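Local coordinates for protein response regulator receiver modulated diguanylate cyclase with PAS/PAC sensor (Desulfovibrio desulfuricans subsp. desulfuricans, PDB 3CG0) that probably receives a phosphoryl signal through its receiver domain, the part in this crystal, to control cyclic di-GMP synthesis by the diguanylate cyclase of the full-length protein, at residues 12-17 against 37-42. Residues are numbered along the deposited sequence; the frame is centred on the assembly and turned at random. Where two conformers were deposited one is given.
Sequences VLIVED and LGVFDN
I14 and F40 are joined by a backbone bond between two neighbouring parallel strands of the CheY-like receiver fold, F40 N donating to I14 O at 2.8 Å. These strands, 11-15 and 35-40, are the arms of a beta-alpha-beta unit whose crossover is helix 19-32; the second is one of the two edge strands of the sheet within the chain. I14 N in turn gives a nearly straight bond to G38 O (174° at the hydrogen), and L37 N and E16 N bond to V12 O and F40 O, so the donors alternate between the strands.

The F40 side chain leaves on the same face as L13 and V15. F40 CB lies 3.9 Å from I14 O. With CG beside the backbone N (chi1 -57°), the ring leans back along its own strand over G38: F40 CD2 still lies 3.7 Å from I14 O, and F40 CE2 meets L13 CD1 at 3.9 Å. L13 and F40 cross at about a right angle, while A46 and C49 of helix 43-53 also pack on F40. On the other face, beneath the crossover helix, I14 and V39 run side by side in the same direction, and L25 and L29 rest on I14.

Past the strands, E16 turns its carboxylate away from 37-42 toward D61, the predicted phosphorylation site, in keeping with the acidic cluster of receiver domains. Its main chain remains engaged: E16 O receives a CA-H...O contact from D41 CA at 3.4 Å, with 150° at the hydrogen.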
loop_
_atom_site.group_PDB
_atom_site.type_symbol
_atom_site.label_atom_id
_atom_site.label_comp_id
_atom_site.label_asym_id
_atom_site.label_seq_id
_atom_site.Cartn_x
_atom_site.Cartn_y
_atom_site.Cartn_z
ATOM N N VAL C 12 -25.230 4.860 -11.330
ATOM C CA VAL C 12 -25.463 3.674 -12.141
ATOM C C VAL C 12 -26.281 4.017 -13.400
ATOM O O VAL C 12 -27.279 4.720 -13.329
ATOM C CB VAL C 12 -26.137 2.557 -11.291
ATOM C CG1 VAL C 12 -26.295 1.274 -12.081
ATOM C CG2 VAL C 12 -25.317 2.277 -9.999
ATOM N N LEU C 13 -25.834 3.526 -14.550
ATOM C CA LEU C 13 -26.551 3.705 -15.810
ATOM C C LEU C 13 -27.050 2.330 -16.265
ATOM O O LEU C 13 -26.279 1.377 -16.273
ATOM C CB LEU C 13 -25.608 4.353 -16.826
ATOM C CG LEU C 13 -25.926 4.559 -18.310
ATOM C CD1 LEU C 13 -25.293 5.850 -18.788
ATOM C CD2 LEU C 13 -25.423 3.414 -19.152
ATOM N N ILE C 14 -28.339 2.219 -16.604
ATOM C CA ILE C 14 -28.943 0.931 -16.967
ATOM C C ILE C 14 -29.299 0.919 -18.457
ATOM O O ILE C 14 -29.888 1.865 -18.968
ATOM C CB ILE C 14 -30.216 0.632 -16.150
ATOM C CG1 ILE C 14 -29.926 0.617 -14.646
ATOM C CG2 ILE C 14 -30.838 -0.702 -16.561
ATOM C CD1 ILE C 14 -31.180 0.419 -13.796
ATOM N N VAL C 15 -28.898 -0.139 -19.148
ATOM C CA VAL C 15 -29.251 -0.346 -20.542
ATOM C C VAL C 15 -30.005 -1.668 -20.605
ATOM O O VAL C 15 -29.411 -2.733 -20.444
ATOM C CB VAL C 15 -28.013 -0.414 -21.450
ATOM C CG1 VAL C 15 -28.417 -0.248 -22.911
ATOM C CG2 VAL C 15 -27.017 0.644 -21.084
ATOM N N GLU C 16 -31.316 -1.594 -20.831
ATOM C CA GLU C 16 -32.190 -2.743 -20.659
ATOM C C GLU C 16 -33.440 -2.568 -21.505
ATOM O O GLU C 16 -34.109 -1.534 -21.408
ATOM C CB GLU C 16 -32.566 -2.864 -19.182
ATOM C CG GLU C 16 -33.661 -3.861 -18.870
ATOM C CD GLU C 16 -33.182 -5.291 -18.954
ATOM O OE1 GLU C 16 -32.188 -5.627 -18.268
ATOM O OE2 GLU C 16 -33.807 -6.077 -19.697
ATOM N N ASP C 17 -33.751 -3.577 -22.324
ATOM C CA ASP C 17 -34.904 -3.522 -23.239
ATOM C C ASP C 17 -36.232 -3.806 -22.519
ATOM O O ASP C 17 -37.215 -3.101 -22.734
ATOM C CB ASP C 17 -34.713 -4.492 -24.417
ATOM C CG ASP C 17 -34.986 -3.841 -25.778
ATOM O OD1 ASP C 17 -35.875 -2.963 -25.884
ATOM O OD2 ASP C 17 -34.304 -4.222 -26.753
ATOM N N LEU C 37 -28.819 7.095 -12.723
ATOM C CA LEU C 37 -28.671 8.313 -13.494
ATOM C C LEU C 37 -29.487 8.289 -14.782
ATOM O O LEU C 37 -29.952 9.331 -15.254
ATOM C CB LEU C 37 -27.187 8.517 -13.814
ATOM C CG LEU C 37 -26.248 9.303 -12.881
ATOM C CD1 LEU C 37 -26.596 9.236 -11.401
ATOM C CD2 LEU C 37 -24.854 8.791 -13.066
ATOM N N GLY C 38 -29.638 7.106 -15.364
ATOM C CA GLY C 38 -30.412 6.961 -16.587
ATOM C C GLY C 38 -30.789 5.531 -16.854
ATOM O O GLY C 38 -30.099 4.607 -16.419
ATOM N N VAL C 39 -31.910 5.350 -17.552
ATOM C CA VAL C 39 -32.352 4.031 -17.996
ATOM C C VAL C 39 -32.656 4.118 -19.497
ATOM O O VAL C 39 -33.441 4.972 -19.936
ATOM C CB VAL C 39 -33.561 3.497 -17.203
ATOM C CG1 VAL C 39 -34.016 2.149 -17.758
ATOM C CG2 VAL C 39 -33.206 3.321 -15.730
ATOM N N PHE C 40 -32.006 3.248 -20.275
ATOM C CA PHE C 40 -32.091 3.301 -21.728
ATOM C C PHE C 40 -32.513 1.949 -22.273
ATOM O O PHE C 40 -32.179 0.916 -21.695
ATOM C CB PHE C 40 -30.739 3.720 -22.306
ATOM C CG PHE C 40 -30.245 5.042 -21.790
ATOM C CD1 PHE C 40 -30.697 6.228 -22.350
ATOM C CD2 PHE C 40 -29.340 5.105 -20.740
ATOM C CE1 PHE C 40 -30.262 7.458 -21.882
ATOM C CE2 PHE C 40 -28.893 6.340 -20.266
ATOM C CZ PHE C 40 -29.358 7.513 -20.835
ATOM N N ASP C 41 -33.258 1.955 -23.377
ATOM C CA ASP C 41 -33.739 0.708 -23.983
ATOM C C ASP C 41 -33.056 0.394 -25.309
ATOM O O ASP C 41 -33.034 -0.752 -25.747
ATOM C CB ASP C 41 -35.273 0.688 -24.113
ATOM C CG ASP C 41 -35.820 1.755 -25.071
ATOM O OD1 ASP C 41 -37.007 1.641 -25.437
ATOM O OD2 ASP C 41 -35.096 2.705 -25.450
ATOM N N ASN C 42 -32.528 1.425 -25.949
ATOM C CA ASN C 42 -31.655 1.251 -27.095
ATOM C C ASN C 42 -30.257 1.759 -26.748
ATOM O O ASN C 42 -30.105 2.767 -26.048
ATOM C CB ASN C 42 -32.230 1.925 -28.357
ATOM C CG ASN C 42 -31.801 3.369 -28.512
ATOM O OD1 ASN C 42 -31.119 3.720 -29.472
ATOM N ND2 ASN C 42 -32.187 4.210 -27.559
#